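PDB 3DLC: putative S-adenosyl-L-methionine-dependent Methyltransferase from Methanococcus maripaludis, which binds S-adenosylmethionine and, as a putative methyltransferase, probably transfers its methyl group to an acceptor substrate. Local coordinates for residues 44-49 and 111-116; 178-183 and 200-205; 193-198 and 209-214; 32-37 and 62-67; 38-43 and 141-146. All coordinates share one frame; numbering follows the deposited sequence. Where two conformers were deposited one is given.

Contact 1 (44-49 and 111-116); sequences AGTCID and YADLIV. Unlike the reference sequence in segment 44-49: Thr46 (reference Asn).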
# COMPACT_ATOMS: atom_id res chain seq x y z
N ALA A 44 -1.93 17.51 -2.59
CA ALA A 44 -0.70 17.86 -3.25
C ALA A 44 0.51 17.63 -2.35
O ALA A 44 0.36 17.34 -1.17
CB ALA A 44 -0.73 19.33 -3.78
N GLY A 45 1.68 17.85 -2.89
CA GLY A 45 2.93 17.56 -2.19
C GLY A 45 3.45 16.21 -2.67
O GLY A 45 3.30 15.85 -3.84
N THR A 46 4.02 15.45 -1.76
CA THR A 46 4.64 14.18 -2.08
C THR A 46 3.90 13.02 -1.46
O THR A 46 3.48 13.05 -0.29
CB THR A 46 6.09 14.21 -1.58
OG1 THR A 46 6.01 14.48 -0.17
CG2 THR A 46 6.92 15.25 -2.32
N CYS A 47 3.69 11.99 -2.25
CA CYS A 47 3.04 10.75 -1.82
C CYS A 47 3.89 9.55 -2.20
O CYS A 47 4.33 9.46 -3.36
CB CYS A 47 1.66 10.62 -2.47
SG CYS A 47 0.79 9.09 -2.11
N ILE A 48 4.15 8.68 -1.24
CA ILE A 48 4.89 7.45 -1.49
C ILE A 48 3.90 6.29 -1.37
O ILE A 48 3.19 6.19 -0.37
CB ILE A 48 6.04 7.22 -0.48
CG1 ILE A 48 6.92 8.46 -0.33
CG2 ILE A 48 6.83 6.00 -0.86
CD1 ILE A 48 7.53 9.04 -1.56
N ASP A 49 3.83 5.45 -2.41
CA ASP A 49 3.01 4.24 -2.45
C ASP A 49 3.97 3.06 -2.28
O ASP A 49 4.75 2.72 -3.16
CB ASP A 49 2.27 4.20 -3.79
CG ASP A 49 1.38 2.99 -3.97
OD1 ASP A 49 1.17 2.25 -2.99
OD2 ASP A 49 0.92 2.79 -5.12
N TYR A 111 10.49 13.54 4.02
CA TYR A 111 10.13 13.87 2.66
C TYR A 111 8.65 13.81 2.31
O TYR A 111 8.18 14.63 1.50
CB TYR A 111 10.88 12.92 1.71
CG TYR A 111 10.61 13.15 0.25
CD1 TYR A 111 11.27 14.14 -0.43
CD2 TYR A 111 9.69 12.36 -0.44
CE1 TYR A 111 11.02 14.37 -1.78
CE2 TYR A 111 9.44 12.58 -1.78
CZ TYR A 111 10.11 13.58 -2.44
OH TYR A 111 9.84 13.78 -3.76
N ALA A 112 7.93 12.83 2.85
CA ALA A 112 6.60 12.50 2.36
C ALA A 112 5.48 13.18 3.13
O ALA A 112 5.37 13.03 4.32
CB ALA A 112 6.41 10.95 2.47
N ASP A 113 4.61 13.84 2.40
CA ASP A 113 3.37 14.34 3.00
C ASP A 113 2.37 13.24 3.32
O ASP A 113 1.59 13.34 4.26
CB ASP A 113 2.74 15.37 2.06
CG ASP A 113 3.61 16.60 1.87
OD1 ASP A 113 3.84 17.33 2.86
OD2 ASP A 113 4.06 16.83 0.75
N LEU A 114 2.39 12.21 2.50
CA LEU A 114 1.47 11.09 2.59
C LEU A 114 2.16 9.81 2.19
O LEU A 114 2.91 9.80 1.23
CB LEU A 114 0.27 11.31 1.66
CG LEU A 114 -0.78 10.21 1.59
CD1 LEU A 114 -1.52 10.02 2.92
CD2 LEU A 114 -1.77 10.53 0.43
N ILE A 115 1.97 8.76 2.97
CA ILE A 115 2.48 7.43 2.64
C ILE A 115 1.30 6.48 2.61
O ILE A 115 0.56 6.36 3.61
CB ILE A 115 3.54 6.93 3.64
CG1 ILE A 115 4.70 7.92 3.71
CG2 ILE A 115 3.98 5.53 3.31
CD1 ILE A 115 5.74 7.61 4.81
N VAL A 116 1.10 5.81 1.48
CA VAL A 116 0.04 4.84 1.32
C VAL A 116 0.63 3.48 0.99
O VAL A 116 1.73 3.39 0.48
CB VAL A 116 -0.97 5.29 0.21
CG1 VAL A 116 -1.53 6.69 0.51
CG2 VAL A 116 -0.34 5.24 -1.19
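Thr46 grips the start of strand 112-118 and the residue before it with every atom of its side chain. Its CB lies 3.7 Å from CE2 of the Tyr111 ring. From there OG1 turns between the backbone N and the carbonyl carbon (chi1 57°) and bonds twice: it donates to Tyr111 O at 2.7 Å and accepts from Asp113 N at 3.0 Å. The other branch, CG2, reaches obliquely to the phenol end of the same ring, 3.6 Å from Tyr111 OH. The main chain of Thr46 joins in, its N donating at 2.9 Å to the anti lone pair of Asp113 OD2, while Asp113 OD1 forms a salt bridge with Lys139. Beyond this polar cluster the two chains run as parallel neighbours, with Leu114 N bonded to Thr46 O, Ile48 N to Leu114 O and Val116 N to Ile48 O. Ile48 CD1 meets the edge of the Tyr111 ring, 4.0 Å from CE2, and Cys47 SG packs 3.9 Å from Leu114 CD2. These are adjacent parallel strands in the middle of the Rossmann-type methyltransferase sheet. Ile48 and Ile115 face helix 127-137; Cys47, Asp49 and Val116 face helix 56-64, and Leu114 and Val116 also touch helix 28-40. Strand 66-73 flanks strand 46-50, and the side chain of Asp49, whose OD2 is bonded to Ser58 OG, lies about 5 Å from the bound S-adenosylmethionine.

Contact 2 (178-183 and 200-205); sequences ISQENV and IILGDE. Unlike the reference sequence in segment 200-205: Gly203 (reference Glu).
Ile178, just past the end of helix 170-177, sends its CG2 branch against Leu202 of the strand, 3.5 Å from CD1, the two side chains crossing at a slant. Its side chain also touches Phe122 in a loop; the bound S-adenosylmethionine is about 11 Å from that isoleucine side chain. Ser179 follows as the N-cap of helix 180-193: its OG accepts from Glu181 N at 3.3 Å and is also bonded to Lys176 O, so the hydroxyl serves the two helix ends. Its own share of the contact is backbone, the carbonyl carbon lying 3.7 Å from Leu202 CD2. That same methyl meets Gln180 CG at 3.7 Å, the glutamine crossing the leucine at about a right angle. One turn into the helix, Val183 places a methyl on each of two strand residues: CG1 is 4.1 Å from Ile200 CG2 and CG2 is 4.1 Å from Leu202 CB. With CG anti to the backbone N (chi1 175°), the Leu202 methyls point at different residues, CD1 to Ile178 and CD2 to Ser179 and Gln180. Phe207 of the adjoining strand touches both Val183 and Ile200, continuing the apolar strip. The segments thus join by methyl and methylene packing, while Ser179 OG and Asn182 ND2 bond to neighbouring main chain; burial of aliphatic surface is what joins the N-terminal turn of helix 180-193 to strand 198-203 at one edge of the sheet.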
# COMPACT_ATOMS: atom_id res chain seq x y z
N ILE A 178 -7.43 -8.94 7.37
CA ILE A 178 -8.34 -7.84 7.68
C ILE A 178 -9.08 -8.20 8.96
O ILE A 178 -10.26 -8.51 8.96
CB ILE A 178 -9.31 -7.57 6.51
CG1 ILE A 178 -8.57 -7.49 5.17
CG2 ILE A 178 -10.12 -6.29 6.76
CD1 ILE A 178 -7.50 -6.41 5.09
N SER A 179 -8.35 -8.18 10.08
CA SER A 179 -8.93 -8.49 11.35
C SER A 179 -8.18 -7.90 12.52
O SER A 179 -7.13 -7.26 12.37
CB SER A 179 -8.97 -10.00 11.57
OG SER A 179 -7.69 -10.49 11.84
N GLN A 180 -8.73 -8.15 13.72
CA GLN A 180 -8.16 -7.58 14.93
C GLN A 180 -6.82 -8.19 15.28
O GLN A 180 -6.09 -7.64 16.10
CB GLN A 180 -9.14 -7.59 16.08
CG GLN A 180 -10.21 -6.54 15.85
CD GLN A 180 -10.98 -6.29 17.12
OE1 GLN A 180 -10.38 -5.86 18.12
NE2 GLN A 180 -12.29 -6.59 17.12
N GLU A 181 -6.49 -9.32 14.67
CA GLU A 181 -5.15 -9.90 14.90
C GLU A 181 -4.09 -8.89 14.48
O GLU A 181 -3.08 -8.70 15.17
CB GLU A 181 -4.97 -11.18 14.13
N ASN A 182 -4.30 -8.26 13.35
CA ASN A 182 -3.39 -7.26 12.82
C ASN A 182 -3.53 -5.94 13.52
O ASN A 182 -2.52 -5.21 13.59
CB ASN A 182 -3.47 -7.16 11.30
CG ASN A 182 -2.69 -8.26 10.66
OD1 ASN A 182 -1.62 -8.65 11.18
ND2 ASN A 182 -3.19 -8.78 9.58
N VAL A 183 -4.72 -5.63 14.02
CA VAL A 183 -4.83 -4.41 14.79
C VAL A 183 -3.90 -4.54 16.00
O VAL A 183 -3.10 -3.62 16.28
CB VAL A 183 -6.26 -4.11 15.19
CG1 VAL A 183 -6.30 -2.88 16.06
CG2 VAL A 183 -7.14 -3.92 13.93
N ILE A 200 -5.33 2.99 14.24
CA ILE A 200 -5.35 1.75 13.44
C ILE A 200 -6.81 1.42 13.34
O ILE A 200 -7.47 1.24 14.36
CB ILE A 200 -4.53 0.62 14.02
CG1 ILE A 200 -3.06 1.03 14.18
CG2 ILE A 200 -4.62 -0.60 13.13
CD1 ILE A 200 -2.19 -0.01 14.86
N ILE A 201 -7.32 1.34 12.12
CA ILE A 201 -8.76 1.17 11.86
C ILE A 201 -9.07 -0.14 11.18
O ILE A 201 -8.25 -0.70 10.42
CB ILE A 201 -9.36 2.30 10.97
CG1 ILE A 201 -8.78 2.29 9.57
CG2 ILE A 201 -9.19 3.70 11.62
CD1 ILE A 201 -9.50 3.27 8.68
N LEU A 202 -10.27 -0.62 11.43
CA LEU A 202 -10.78 -1.82 10.80
C LEU A 202 -12.27 -1.62 10.58
O LEU A 202 -13.01 -1.39 11.51
CB LEU A 202 -10.50 -3.04 11.68
CG LEU A 202 -11.06 -4.36 11.23
CD1 LEU A 202 -10.46 -4.82 9.94
CD2 LEU A 202 -10.86 -5.39 12.36
N GLY A 203 -12.68 -1.70 9.33
CA GLY A 203 -14.07 -1.53 8.99
C GLY A 203 -14.35 -1.95 7.58
O GLY A 203 -13.57 -2.66 6.96
N ASP A 204 -15.45 -1.47 7.05
CA ASP A 204 -15.87 -1.91 5.71
C ASP A 204 -14.90 -1.51 4.62
O ASP A 204 -14.92 -2.11 3.55
CB ASP A 204 -17.30 -1.45 5.41
CG ASP A 204 -18.36 -2.19 6.25
OD1 ASP A 204 -18.10 -3.28 6.79
OD2 ASP A 204 -19.49 -1.71 6.33
N GLU A 205 -14.06 -0.54 4.87
CA GLU A 205 -13.13 -0.09 3.85
C GLU A 205 -11.82 -0.83 3.90
O GLU A 205 -10.97 -0.71 3.02
CB GLU A 205 -12.86 1.40 3.98
CG GLU A 205 -12.09 1.77 5.23
CD GLU A 205 -12.93 2.20 6.42
OE1 GLU A 205 -13.97 1.55 6.82
OE2 GLU A 205 -12.52 3.22 7.01

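Contact 3 (193-198 and 209-214); sequences IGISSY and IIISKT. Unlike the reference sequence in segment 193-198: Ile195 (reference Val).
The ring of Tyr198 is turned elsewhere, while the CB that carries it touches Ile211 CG1 at 4.3 Å. In one of two deposited conformers, CG2 of Ile195 lies at the edge of that ring, in its plane, a placement that is therefore less certain; the same CG2 packs 4.1 Å from Ile211 CG2, the two isoleucines crossing at about a right angle. The aromatic group leaves the strand because CG sits between the backbone N and the carbonyl carbon (chi1 67°), which lays it against helix 180-193: it touches Gln187 and Leu190 there, and its OH is bonded to Asp191. Much of the rest is main chain. Tyr198 and Ile211 form an antiparallel non-hydrogen-bonded pair, with Tyr198 CA making a CH···O contact to Ile210 O at 3.3 Å. Next to it Ser212 N donates to Ser197 O at 3.1 Å, almost straight at 169° but tilted from the carbonyl plane. A water then bridges the seam, accepting from Ser197 N at 3.0 Å and donating to Ser212 O at 2.7 Å. Farther out, Thr214 CG2 rests 3.9 Å from Ser197 CB. The contact lies where helix 180-193, closed by a Schellman motif with Gly194 at C-prime, turns into edge strand 198-203, beside strand 206-211. Ile195 and Ile211 pack on Tyr135 of helix 127-137, and Ser212 OG, bonded to Lys143, ties the seam to strand 142-148.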
# COMPACT_ATOMS: atom_id res chain seq x y z
N ILE A 193 8.13 1.17 18.89
CA ILE A 193 8.84 2.31 18.29
C ILE A 193 8.66 3.55 19.12
O ILE A 193 9.55 4.39 19.21
CB ILE A 193 8.42 2.52 16.82
CG1 ILE A 193 8.85 1.30 15.99
CG2 ILE A 193 9.04 3.81 16.25
CD1 ILE A 193 8.18 1.24 14.61
N GLY A 194 7.49 3.69 19.71
CA GLY A 194 7.15 4.81 20.57
C GLY A 194 6.37 5.94 19.96
O GLY A 194 6.33 7.05 20.47
N ILE A 195 5.68 5.63 18.86
CA ILE A 195 4.90 6.59 18.09
C ILE A 195 3.87 7.27 18.99
O ILE A 195 3.07 6.60 19.63
CB ILE A 195 4.15 5.86 16.92
CG1 ILE A 195 5.14 5.18 15.95
CG2 ILE A 195 3.23 6.81 16.18
CD1 ILE A 195 6.22 6.09 15.42
N SER A 196 3.87 8.60 19.01
CA SER A 196 2.98 9.36 19.91
C SER A 196 1.53 9.43 19.48
O SER A 196 0.64 9.58 20.30
CB SER A 196 3.49 10.81 20.06
OG SER A 196 4.75 10.89 20.70
N SER A 197 1.31 9.42 18.16
CA SER A 197 -0.03 9.64 17.58
C SER A 197 -0.29 8.73 16.40
O SER A 197 0.39 8.79 15.41
CB SER A 197 -0.12 11.09 17.12
OG SER A 197 -1.39 11.39 16.61
N TYR A 198 -1.32 7.90 16.54
CA TYR A 198 -1.79 7.06 15.43
C TYR A 198 -3.21 6.59 15.67
O TYR A 198 -3.73 6.62 16.78
CB TYR A 198 -0.86 5.84 15.19
CG TYR A 198 -0.82 4.79 16.31
CD1 TYR A 198 -1.87 3.92 16.51
CD2 TYR A 198 0.27 4.66 17.13
CE1 TYR A 198 -1.83 2.95 17.52
CE2 TYR A 198 0.31 3.71 18.15
CZ TYR A 198 -0.73 2.84 18.32
OH TYR A 198 -0.75 1.92 19.35
N ILE A 209 -3.46 1.41 8.84
CA ILE A 209 -2.60 2.00 9.84
C ILE A 209 -2.35 3.45 9.45
O ILE A 209 -1.80 3.73 8.39
CB ILE A 209 -1.28 1.22 9.92
CG1 ILE A 209 -1.52 -0.25 10.31
CG2 ILE A 209 -0.30 1.91 10.85
CD1 ILE A 209 -0.36 -1.19 9.96
N ILE A 210 -2.74 4.35 10.35
CA ILE A 210 -2.74 5.79 10.09
C ILE A 210 -1.91 6.52 11.14
O ILE A 210 -2.37 6.90 12.23
CB ILE A 210 -4.19 6.34 10.09
CG1 ILE A 210 -5.03 5.58 9.07
CG2 ILE A 210 -4.21 7.84 9.82
CD1 ILE A 210 -6.52 5.88 9.09
N ILE A 211 -0.64 6.68 10.82
CA ILE A 211 0.32 7.34 11.68
C ILE A 211 0.31 8.82 11.35
O ILE A 211 0.27 9.21 10.20
CB ILE A 211 1.73 6.77 11.46
CG1 ILE A 211 1.76 5.28 11.87
CG2 ILE A 211 2.79 7.58 12.20
CD1 ILE A 211 2.91 4.49 11.24
N SER A 212 0.42 9.64 12.39
CA SER A 212 0.60 11.07 12.26
C SER A 212 1.93 11.44 12.84
O SER A 212 2.11 11.26 14.03
CB SER A 212 -0.43 11.83 13.06
OG SER A 212 -1.70 11.71 12.51
N LYS A 213 2.83 12.03 12.10
CA LYS A 213 4.08 12.44 12.68
C LYS A 213 3.90 13.77 13.33
O LYS A 213 3.54 14.76 12.71
CB LYS A 213 5.20 12.51 11.64
CG LYS A 213 6.52 12.98 12.29
CD LYS A 213 7.74 13.10 11.38
CE LYS A 213 8.52 11.86 11.33
NZ LYS A 213 9.76 11.87 10.50
N THR A 214 4.17 13.81 14.61
CA THR A 214 3.98 15.00 15.39
C THR A 214 5.10 15.12 16.39
O THR A 214 5.78 14.17 16.71
CB THR A 214 2.59 14.94 16.07
OG1 THR A 214 2.17 16.24 16.49
CG2 THR A 214 2.53 13.92 17.24
O HOH W 1 3.41 10.51 16.27

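Contact 4 (32-37 and 62-67); sequences IAENII and AKQSDF
Gln64 lays its extended side chain across one side of helix 28-40, touching Ala33, Glu34 and Ile37. The methylene CB takes the tip of the isoleucine: Ile37 CD1 is 3.6 Å from it, and equally 3.6 Å from the carbonyl O of Gln64. At the far end the amide lies against the flank of the helix, OE1 lying 3.5 Å from Glu34 CB and NE2 3.9 Å from Ala33 CB. These are van der Waals contacts; the polar hold comes from the shell beyond, where NE2 is bonded to Pro30 O in the first turn of the same helix. That bond fixes which way the amide is turned, and the straight chain (chi2 -176°) supplies the length to reach it. An alanine here removes the amide, and Pro30 O is likely to be left without this partner, with the flank of Ala33 and Glu34 uncovered. Behind Gln64 the chain continues through Ser65 to Phe67. Ser65, whose CB is 4.3 Å from Ile37 CD1, has its OG bonded to Leu61 O and takes a weak bond from Phe67 N at 3.3 Å. Arg94 bonds Ala62 O, Ser65 O and Phe67 O. The contact therefore joins two helices packed beside the sheet, Ala33 reaching Ala60 and Leu61 of helix 56-64, while Ile36 of helix 28-40 and Phe67, near the start of strand 66-73, both lie on Leu114 of strand 112-118.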
# COMPACT_ATOMS: atom_id res chain seq x y z
N ILE A 32 -10.52 3.73 -2.95
CA ILE A 32 -9.53 3.88 -1.91
C ILE A 32 -8.87 5.25 -2.02
O ILE A 32 -8.64 5.94 -1.01
CB ILE A 32 -8.51 2.74 -1.95
CG1 ILE A 32 -9.21 1.41 -1.57
CG2 ILE A 32 -7.35 3.03 -0.99
CD1 ILE A 32 -8.37 0.15 -1.82
N ALA A 33 -8.51 5.66 -3.23
CA ALA A 33 -7.93 6.99 -3.43
C ALA A 33 -8.84 8.09 -2.92
O ALA A 33 -8.42 9.02 -2.24
CB ALA A 33 -7.57 7.20 -4.91
N GLU A 34 -10.12 7.98 -3.24
CA GLU A 34 -11.10 8.94 -2.79
C GLU A 34 -11.21 8.93 -1.27
O GLU A 34 -11.29 9.98 -0.63
CB GLU A 34 -12.45 8.62 -3.44
CG GLU A 34 -13.59 9.47 -2.99
CD GLU A 34 -14.86 9.17 -3.72
OE1 GLU A 34 -15.28 8.01 -3.83
OE2 GLU A 34 -15.44 10.12 -4.21
N ASN A 35 -11.19 7.74 -0.67
CA ASN A 35 -11.25 7.62 0.77
C ASN A 35 -10.06 8.36 1.41
O ASN A 35 -10.24 9.07 2.42
CB ASN A 35 -11.21 6.16 1.24
CG ASN A 35 -12.49 5.42 0.95
OD1 ASN A 35 -13.52 6.04 0.69
ND2 ASN A 35 -12.43 4.09 1.04
N ILE A 36 -8.87 8.21 0.83
CA ILE A 36 -7.67 8.82 1.36
C ILE A 36 -7.74 10.35 1.24
O ILE A 36 -7.43 11.10 2.19
CB ILE A 36 -6.42 8.27 0.64
CG1 ILE A 36 -6.23 6.79 0.99
CG2 ILE A 36 -5.17 9.11 0.95
CD1 ILE A 36 -5.30 6.07 -0.01
N ILE A 37 -8.15 10.82 0.08
CA ILE A 37 -8.31 12.27 -0.14
C ILE A 37 -9.31 12.84 0.84
O ILE A 37 -9.07 13.90 1.44
CB ILE A 37 -8.68 12.54 -1.62
CG1 ILE A 37 -7.47 12.22 -2.51
CG2 ILE A 37 -9.20 13.98 -1.80
CD1 ILE A 37 -7.77 12.12 -3.98
N ALA A 62 -3.16 9.63 -8.72
CA ALA A 62 -2.74 10.66 -9.67
C ALA A 62 -3.94 11.28 -10.38
O ALA A 62 -3.99 12.48 -10.62
CB ALA A 62 -1.75 10.07 -10.67
N LYS A 63 -4.90 10.45 -10.73
CA LYS A 63 -6.06 10.93 -11.47
C LYS A 63 -7.00 11.80 -10.65
O LYS A 63 -7.77 12.57 -11.22
CB LYS A 63 -6.83 9.76 -12.07
CG LYS A 63 -6.09 9.04 -13.19
CD LYS A 63 -6.90 7.85 -13.66
CE LYS A 63 -6.23 7.07 -14.77
NZ LYS A 63 -7.02 5.82 -15.04
N GLN A 64 -6.88 11.74 -9.33
CA GLN A 64 -7.77 12.48 -8.44
C GLN A 64 -7.11 13.59 -7.66
O GLN A 64 -7.78 14.24 -6.87
CB GLN A 64 -8.46 11.56 -7.43
CG GLN A 64 -9.45 10.61 -8.03
CD GLN A 64 -10.18 9.79 -6.98
OE1 GLN A 64 -10.65 10.30 -5.96
NE2 GLN A 64 -10.34 8.52 -7.29
N SER A 65 -5.81 13.84 -7.88
CA SER A 65 -5.07 14.79 -7.06
C SER A 65 -3.93 15.42 -7.83
O SER A 65 -3.69 15.05 -8.98
CB SER A 65 -4.43 14.06 -5.87
OG SER A 65 -3.34 13.24 -6.31
N ASP A 66 -3.18 16.27 -7.14
CA ASP A 66 -2.01 16.94 -7.70
C ASP A 66 -0.70 16.45 -7.06
O ASP A 66 0.30 17.14 -7.12
CB ASP A 66 -2.13 18.47 -7.55
CG ASP A 66 -3.40 19.01 -8.12
OD1 ASP A 66 -3.76 18.59 -9.21
OD2 ASP A 66 -4.05 19.85 -7.47
N PHE A 67 -0.72 15.29 -6.43
CA PHE A 67 0.49 14.78 -5.86
C PHE A 67 1.58 14.41 -6.85
O PHE A 67 1.30 14.01 -7.98
CB PHE A 67 0.24 13.43 -5.11
CG PHE A 67 -0.41 13.56 -3.77
CD1 PHE A 67 0.31 14.03 -2.68
CD2 PHE A 67 -1.67 13.09 -3.54
CE1 PHE A 67 -0.26 14.09 -1.43
CE2 PHE A 67 -2.25 13.17 -2.27
CZ PHE A 67 -1.53 13.66 -1.24

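Contact 5 (38-43 and 141-146); sequences NRFGIT and GGKTYI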
# COMPACT_ATOMS: atom_id res chain seq x y z
N ASN A 38 -10.44 12.16 0.98
CA ASN A 38 -11.49 12.66 1.85
C ASN A 38 -11.08 12.63 3.31
O ASN A 38 -11.45 13.52 4.08
CB ASN A 38 -12.76 11.85 1.69
CG ASN A 38 -13.47 12.13 0.38
OD1 ASN A 38 -13.13 13.07 -0.34
ND2 ASN A 38 -14.44 11.27 0.03
N ARG A 39 -10.32 11.62 3.71
CA ARG A 39 -9.99 11.48 5.10
C ARG A 39 -9.01 12.55 5.61
O ARG A 39 -9.17 13.06 6.70
CB ARG A 39 -9.48 10.06 5.35
CG ARG A 39 -9.50 9.70 6.78
CD ARG A 39 -9.19 8.23 7.04
NE ARG A 39 -9.15 8.03 8.46
CZ ARG A 39 -9.90 7.17 9.17
NH1 ARG A 39 -10.63 6.21 8.61
NH2 ARG A 39 -9.79 7.20 10.46
N PHE A 40 -7.92 12.80 4.84
CA PHE A 40 -6.89 13.69 5.28
C PHE A 40 -6.88 15.05 4.65
O PHE A 40 -6.27 15.95 5.20
CB PHE A 40 -5.53 13.04 5.09
CG PHE A 40 -5.42 11.65 5.65
CD1 PHE A 40 -5.59 11.40 6.99
CD2 PHE A 40 -5.19 10.58 4.81
CE1 PHE A 40 -5.49 10.13 7.49
CE2 PHE A 40 -5.10 9.30 5.30
CZ PHE A 40 -5.25 9.07 6.65
N GLY A 41 -7.55 15.23 3.52
CA GLY A 41 -7.53 16.54 2.88
C GLY A 41 -6.19 16.93 2.29
O GLY A 41 -5.97 18.12 2.02
N ILE A 42 -5.29 15.96 2.09
CA ILE A 42 -3.97 16.18 1.46
C ILE A 42 -4.15 15.89 -0.01
O ILE A 42 -4.56 14.79 -0.38
CB ILE A 42 -2.85 15.31 2.06
CG1 ILE A 42 -2.85 15.32 3.61
CG2 ILE A 42 -1.50 15.80 1.54
CD1 ILE A 42 -2.05 14.17 4.23
N THR A 43 -3.90 16.91 -0.85
CA THR A 43 -4.22 16.77 -2.30
C THR A 43 -3.00 17.07 -3.22
O THR A 43 -3.11 17.10 -4.42
CB THR A 43 -5.39 17.69 -2.67
OG1 THR A 43 -5.07 19.04 -2.32
CG2 THR A 43 -6.66 17.28 -1.92
N GLY A 141 3.84 16.39 10.41
CA GLY A 141 2.48 16.71 10.00
C GLY A 141 1.91 15.79 8.94
O GLY A 141 0.76 15.89 8.60
N GLY A 142 2.74 14.88 8.45
CA GLY A 142 2.34 13.89 7.45
C GLY A 142 1.46 12.80 8.00
O GLY A 142 1.41 12.57 9.21
N LYS A 143 0.84 12.06 7.08
CA LYS A 143 -0.10 10.97 7.39
C LYS A 143 0.25 9.70 6.62
O LYS A 143 0.81 9.78 5.53
CB LYS A 143 -1.55 11.35 7.01
CG LYS A 143 -2.10 12.61 7.67
CD LYS A 143 -2.40 12.41 9.12
CE LYS A 143 -3.00 13.66 9.74
NZ LYS A 143 -3.35 13.45 11.14
N THR A 144 -0.12 8.56 7.19
CA THR A 144 -0.03 7.29 6.48
C THR A 144 -1.41 6.64 6.34
O THR A 144 -2.34 6.94 7.07
CB THR A 144 0.93 6.26 7.14
OG1 THR A 144 0.34 5.65 8.30
CG2 THR A 144 2.23 6.89 7.56
N TYR A 145 -1.49 5.69 5.41
CA TYR A 145 -2.70 4.88 5.19
C TYR A 145 -2.17 3.57 4.61
O TYR A 145 -2.05 3.39 3.41
CB TYR A 145 -3.64 5.60 4.26
CG TYR A 145 -5.06 5.08 4.22
CD1 TYR A 145 -6.00 5.46 5.17
CD2 TYR A 145 -5.50 4.26 3.20
CE1 TYR A 145 -7.30 5.06 5.09
CE2 TYR A 145 -6.81 3.86 3.12
CZ TYR A 145 -7.71 4.26 4.07
OH TYR A 145 -9.02 3.84 3.94
N ILE A 146 -1.82 2.67 5.54
CA ILE A 146 -1.05 1.44 5.22
C ILE A 146 -1.83 0.23 5.68
O ILE A 146 -2.12 0.07 6.87
CB ILE A 146 0.33 1.49 5.91
CG1 ILE A 146 1.16 2.64 5.33
CG2 ILE A 146 1.03 0.14 5.83
CD1 ILE A 146 2.35 3.02 6.16
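Phe40 and Lys143 make a CH-pi contact where the end of helix 28-40 packs on strand 142-148 of the sheet. Lys143 CB stands over the ring, 4.0 Å from the centroid of Phe40 and 9° off the normal. The opposite face carries CB of Arg39, the residue before, so the phenyl is sandwiched between two aliphatic groups. At its edge Tyr145 CD1 comes within 3.9 Å of Phe40 CE2; obliquely, Thr144 O lies 3.6 Å from Phe40 CZ. Lys143 does not continue straight over the ring: its chain bends at chi2 (-73°), CG passes 3.8 Å from Phe40 CD1, and NZ turns off to bond Ser212 OG. A second apolar partner comes after the helix, Ile42 CD1 lying 3.8 Å from Lys143 CG, so the lysine stem packs on both Phe40 and Ile42. Gly41, with positive phi, is where the chain leaves the helix between them. Were Phe40 replaced by an alanine, the Lys143 stem would probably lose its aromatic support and a gap would open beside Tyr145. Around the contact, Phe40 and Tyr145 both touch Ile210 of strand 206-211, and the Tyr145 ring stacks with Trp208 there. On the other face of the sheet Thr144 packs on Ile134 of helix 127-137; within the sheet, the backbone of Lys143 bonds to Asp113 and Ile115 of strand 112-118.

Overall arrangement
From the N terminus, helix 28-40 opens contact 4 with residues 32-37 and contact 5 with residues 38-43; segment 44-49 then opens contact 1. Contact 4 closes first, at 62-67, and therefore crosses both contact 1, which closes at 111-116, and contact 5, which closes at 141-146. Contact 1 lies wholly within the span of contact 5. Together these three tie helices 28-40 and 56-64 to the parallel strands. The C-terminal part forms its own pair: contact 2 opens at 178-183 and contact 3 at 193-198, and they cross, closing at 200-205 and 209-214. Strand 206-211 pairs with strand 142-148, which brings contact 3 beside contact 5.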